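Local atomic coordinates of cellulose 1,4-beta-cellobiosidase (Thermobifida fusca, PDB entry 4JJJ), a protein that probably cleaves cellulose into cellobiose as an exo-acting cellobiohydrolase, this chain being its glycoside hydrolase family 48 catalytic domain with glucose units bound. Residues Y156-C161 with A170-Y175. The protein carries 1 engineered substitution. Numbering follows the deposited sequence.
Sequences YGFGFC and AYINTY. With CA (calcium ion), chain H; BGC (beta-D-glucopyranose), chain D; BGC (beta-D-glucopyranose), chain B.
Phe158 and Ile172 meet where the loop after strand 149-151 passes strand 170-173, their side chains crossing at about a right angle. Ring atom CD2 of Phe158 touches the CG2 methyl of Ile172 at 3.7 Å; with chi1 51° CG1 sits between N and C, which puts CG2 anti to the carbonyl carbon. Nearby, Ala170 turns its CB to the carbonyl O of Gly159, 3.4 Å off. No direct hydrogen bond joins the segments; instead a water donates to Gly159 O (2.7 Å) and accepts from Tyr171 N (2.8 Å). Farther along the strand, Asn173 reaches the glucose of chain D. Its CG stands anti to the backbone N (chi1 -164°), 3.4 Å from glucose O2; OD1 accepts from that hydroxyl at 2.9 Å, and ND2 donates to glucose O3 at 2.9 Å (160°). Trp148 NE1 donates a second hydrogen bond to OD1, and bonds at both OD1 and ND2 set the amide's rotation. A leucine here would probably leave both sugar hydroxyls and the Trp148 indole N-H without these mates. Farther along the loop, Cys161 O binds calcium with Asp194, and its SG is disulfide-bonded to Cys192. An apolar, water-bridged contact thus connects this loop to a strand that grips glucose through a paired donor and acceptor.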
ATOM      1  N   TYR A 156       2.330  14.412 -15.701  1.00  8.04           N
ATOM      2  CA  TYR A 156       1.125  15.215 -15.524  1.00  8.30           C
ATOM      3  C   TYR A 156       1.377  16.738 -15.522  1.00  8.18           C
ATOM      4  O   TYR A 156       0.416  17.509 -15.614  1.00 10.61           O
ATOM      5  CB  TYR A 156       0.318  14.830 -14.213  1.00  7.81           C
ATOM      6  CG  TYR A 156      -0.462  13.561 -14.323  1.00  7.75           C
ATOM      7  CD1 TYR A 156       0.114  12.308 -14.029  1.00  7.63           C
ATOM      8  CD2 TYR A 156      -1.791  13.565 -14.772  1.00  7.01           C
ATOM      9  CE1 TYR A 156      -0.564  11.124 -14.123  1.00  8.26           C
ATOM     10  CE2 TYR A 156      -2.515  12.413 -14.832  1.00  7.39           C
ATOM     11  CZ  TYR A 156      -1.920  11.175 -14.522  1.00  6.82           C
ATOM     12  OH  TYR A 156      -2.621  10.026 -14.606  1.00  7.69           O
ATOM     13  N   GLY A 157       2.611  17.151 -15.330  1.00  8.83           N
ATOM     14  CA  GLY A 157       2.964  18.584 -15.401  1.00  9.55           C
ATOM     15  C   GLY A 157       2.806  19.414 -14.173  1.00  9.11           C
ATOM     16  O   GLY A 157       2.775  20.690 -14.230  1.00 10.82           O
ATOM     17  N   PHE A 158       2.572  18.808 -12.987  1.00  8.93           N
ATOM     18  CA  PHE A 158       2.354  19.577 -11.803  1.00  9.16           C
ATOM     19  C   PHE A 158       3.562  20.227 -11.228  1.00 10.09           C
ATOM     20  O   PHE A 158       3.472  21.362 -10.759  1.00 12.61           O
ATOM     21  CB  PHE A 158       1.637  18.739 -10.725  1.00  9.96           C
ATOM     22  CG  PHE A 158       0.259  18.282 -11.135  1.00  8.59           C
ATOM     23  CD1 PHE A 158      -0.751  19.246 -11.293  1.00  9.09           C
ATOM     24  CD2 PHE A 158      -0.057  16.941 -11.302  1.00  8.64           C
ATOM     25  CE1 PHE A 158      -2.016  18.892 -11.618  1.00  9.46           C
ATOM     26  CE2 PHE A 158      -1.343  16.571 -11.619  1.00  9.47           C
ATOM     27  CZ  PHE A 158      -2.325  17.557 -11.817  1.00  8.26           C
ATOM     28  N   GLY A 159       4.716  19.575 -11.232  1.00  9.03           N
ATOM     29  CA  GLY A 159       5.884  20.149 -10.550  1.00  9.03           C
ATOM     30  C   GLY A 159       5.760  20.349  -9.083  1.00  9.39           C
ATOM     31  O   GLY A 159       5.082  19.555  -8.410  1.00  9.80           O
ATOM     32  N   PHE A 160       6.388  21.395  -8.557  1.00  9.78           N
ATOM     33  CA  PHE A 160       6.448  21.626  -7.151  1.00 10.58           C
ATOM     34  C   PHE A 160       5.458  22.727  -6.854  1.00 12.04           C
ATOM     35  O   PHE A 160       5.577  23.837  -7.396  1.00 13.53           O
ATOM     36  CB  PHE A 160       7.828  22.066  -6.680  1.00 11.90           C
ATOM     37  CG  PHE A 160       7.799  22.605  -5.287  1.00 12.98           C
ATOM     38  CD1 PHE A 160       7.650  21.736  -4.175  1.00 11.74           C
ATOM     39  CD2 PHE A 160       7.835  23.988  -5.039  1.00 12.84           C
ATOM     40  CE1 PHE A 160       7.579  22.219  -2.903  1.00 12.93           C
ATOM     41  CE2 PHE A 160       7.755  24.450  -3.732  1.00 13.11           C
ATOM     42  CZ  PHE A 160       7.624  23.581  -2.672  1.00 13.95           C
ATOM     43  N   CYS A 161       4.487  22.467  -6.002  0.50 10.82           N
ATOM     44  CA  CYS A 161       3.362  23.416  -5.739  0.50 11.12           C
ATOM     45  C   CYS A 161       2.801  24.137  -6.974  0.50 12.79           C
ATOM     46  O   CYS A 161       2.392  25.320  -6.940  0.50 13.49           O
ATOM     47  CB  CYS A 161       3.731  24.381  -4.616  0.50 11.59           C
ATOM     48  SG  CYS A 161       3.973  23.627  -2.971  0.50 10.98           S
ATOM     49  N   ALA A 170       7.039  14.952  -8.666  1.00  7.29           N
ATOM     50  CA  ALA A 170       5.954  15.737  -8.085  1.00  6.86           C
ATOM     51  C   ALA A 170       5.149  14.954  -7.038  1.00  6.61           C
ATOM     52  O   ALA A 170       4.818  13.783  -7.309  1.00  6.66           O
ATOM     53  CB  ALA A 170       5.035  16.241  -9.139  1.00  7.23           C
ATOM     54  N   TYR A 171       4.754  15.597  -5.958  1.00  7.64           N
ATOM     55  CA  TYR A 171       3.818  14.936  -5.003  1.00  6.61           C
ATOM     56  C   TYR A 171       2.450  15.088  -5.528  1.00  6.41           C
ATOM     57  O   TYR A 171       1.965  16.206  -5.703  1.00  7.03           O
ATOM     58  CB  TYR A 171       3.952  15.627  -3.615  1.00  6.63           C
ATOM     59  CG  TYR A 171       5.167  15.290  -2.828  1.00  7.04           C
ATOM     60  CD1 TYR A 171       6.350  16.067  -2.922  1.00  6.99           C
ATOM     61  CD2 TYR A 171       5.190  14.244  -1.905  1.00  6.89           C
ATOM     62  CE1 TYR A 171       7.479  15.751  -2.138  1.00  7.53           C
ATOM     63  CE2 TYR A 171       6.300  13.931  -1.145  1.00  7.28           C
ATOM     64  CZ  TYR A 171       7.464  14.693  -1.248  1.00  7.07           C
ATOM     65  OH  TYR A 171       8.578  14.389  -0.448  1.00  6.75           O
ATOM     66  N   ILE A 172       1.739  13.976  -5.794  1.00  6.27           N
ATOM     67  CA  ILE A 172       0.446  14.005  -6.366  1.00  6.37           C
ATOM     68  C   ILE A 172      -0.472  13.024  -5.623  1.00  6.71           C
ATOM     69  O   ILE A 172      -0.004  12.188  -4.833  1.00  6.53           O
ATOM     70  CB  ILE A 172       0.485  13.586  -7.873  1.00  6.70           C
ATOM     71  CG1 ILE A 172       1.209  12.286  -8.140  1.00  6.57           C
ATOM     72  CG2 ILE A 172       1.195  14.721  -8.639  1.00  7.19           C
ATOM     73  CD1 ILE A 172       0.790  11.693  -9.480  1.00  7.21           C
ATOM     74  N   ASN A 173      -1.755  13.077  -5.897  1.00  6.53           N
ATOM     75  CA  ASN A 173      -2.703  12.133  -5.346  1.00  6.05           C
ATOM     76  C   ASN A 173      -3.810  11.942  -6.350  1.00  6.31           C
ATOM     77  O   ASN A 173      -3.906  12.694  -7.346  1.00  6.91           O
ATOM     78  CB  ASN A 173      -3.186  12.581  -3.958  1.00  6.31           C
ATOM     79  CG  ASN A 173      -3.853  11.530  -3.171  1.00  6.45           C
ATOM     80  OD1 ASN A 173      -3.747  10.335  -3.391  1.00  6.46           O
ATOM     81  ND2 ASN A 173      -4.586  12.005  -2.159  1.00  7.97           N
ATOM     82  N   THR A 174      -4.559  10.884  -6.173  1.00  6.14           N
ATOM     83  CA  THR A 174      -5.632  10.484  -7.090  1.00  6.23           C
ATOM     84  C   THR A 174      -6.891  10.171  -6.248  1.00  6.60           C
ATOM     85  O   THR A 174      -7.800  10.989  -6.194  1.00  7.84           O
ATOM     86  CB  THR A 174      -5.212   9.323  -7.946  1.00  6.97           C
ATOM     87  OG1 THR A 174      -4.814   8.233  -7.063  1.00  6.58           O
ATOM     88  CG2 THR A 174      -4.057   9.677  -8.909  1.00  6.58           C
ATOM     89  N   TYR A 175      -6.956   9.029  -5.577  1.00  6.39           N
ATOM     90  CA  TYR A 175      -8.166   8.671  -4.828  1.00  6.33           C
ATOM     91  C   TYR A 175      -8.574   9.714  -3.835  1.00  6.04           C
ATOM     92  O   TYR A 175      -7.799  10.119  -2.967  1.00  6.37           O
ATOM     93  CB  TYR A 175      -7.914   7.305  -4.120  1.00  6.30           C
ATOM     94  CG  TYR A 175      -7.463   6.246  -5.054  1.00  6.03           C
ATOM     95  CD1 TYR A 175      -8.337   5.615  -5.857  1.00  6.00           C
ATOM     96  CD2 TYR A 175      -6.133   5.908  -5.093  1.00  5.79           C
ATOM     97  CE1 TYR A 175      -7.902   4.708  -6.835  1.00  5.84           C
ATOM     98  CE2 TYR A 175      -5.647   4.999  -6.030  1.00  5.41           C
ATOM     99  CZ  TYR A 175      -6.524   4.359  -6.855  1.00  6.14           C
ATOM    100  OH  TYR A 175      -6.190   3.397  -7.795  1.00  6.77           O
TER
HETATM  101 CA    CA H 707       3.447  27.578  -7.230  0.50 21.35          CA
HETATM  102  C2  BGC D   2      -5.577   8.617  -0.727  1.00  6.94           C
HETATM  103  C3  BGC D   2      -6.251   9.406   0.335  1.00  7.49           C
HETATM  104  C4  BGC D   2      -7.699   8.956   0.594  1.00  7.29           C
HETATM  105  C5  BGC D   2      -7.636   7.418   0.780  1.00  7.98           C
HETATM  106  C6  BGC D   2      -9.040   6.913   1.085  1.00  8.96           C
HETATM  107  C1  BGC D   2      -5.682   7.137  -0.401  1.00  7.10           C
HETATM  108  O2  BGC D   2      -4.240   9.020  -0.880  1.00  6.21           O
HETATM  109  O3  BGC D   2      -6.152  10.730  -0.046  1.00  8.02           O
HETATM  110  O4  BGC D   2      -8.195   9.486   1.854  1.00  7.65           O
HETATM  111  O5  BGC D   2      -7.038   6.735  -0.317  1.00  7.25           O
HETATM  112  O6  BGC D   2      -9.765   6.902  -0.163  0.70  9.28           O
HETATM  113  C2  BGC B   1      -4.346   2.789  -2.116  1.00  7.01           C
HETATM  114  C3  BGC B   1      -5.080   4.129  -2.179  1.00  6.09           C
HETATM  115  C4  BGC B   1      -4.612   4.992  -1.053  1.00  5.99           C
HETATM  116  C5  BGC B   1      -3.121   5.189  -0.997  1.00  5.23           C
HETATM  117  C6  BGC B   1      -2.635   6.038   0.171  1.00  4.65           C
HETATM  118  C1  BGC B   1      -2.878   3.072  -1.961  1.00  5.91           C
HETATM  119  O1  BGC B   1      -2.171   1.832  -1.804  1.00  5.90           O
HETATM  120  O2  BGC B   1      -4.597   1.940  -3.256  1.00  8.90           O
HETATM  121  O3  BGC B   1      -6.489   3.831  -2.013  1.00  6.51           O
HETATM  122  O4  BGC B   1      -5.149   6.307  -1.436  1.00  5.93           O
HETATM  123  O5  BGC B   1      -2.531   3.885  -0.862  1.00  5.20           O
HETATM  124  O6  BGC B   1      -3.123   5.444   1.408  1.00  4.67           O
HETATM  125  O   HOH W   1       5.639  18.287  -6.037  1.00  9.95           O
HETATM  126  O   HOH W   2       5.547  26.559  -6.576  1.00 18.59           O
HETATM  127  O   HOH W   3       3.354  28.220  -4.905  0.50 27.36           O
HETATM  128  O   HOH W   4       3.122  27.485  -9.300  1.00 27.10           O
HETATM  129  O   HOH W   5       4.650  29.441  -7.513  0.50 18.66           O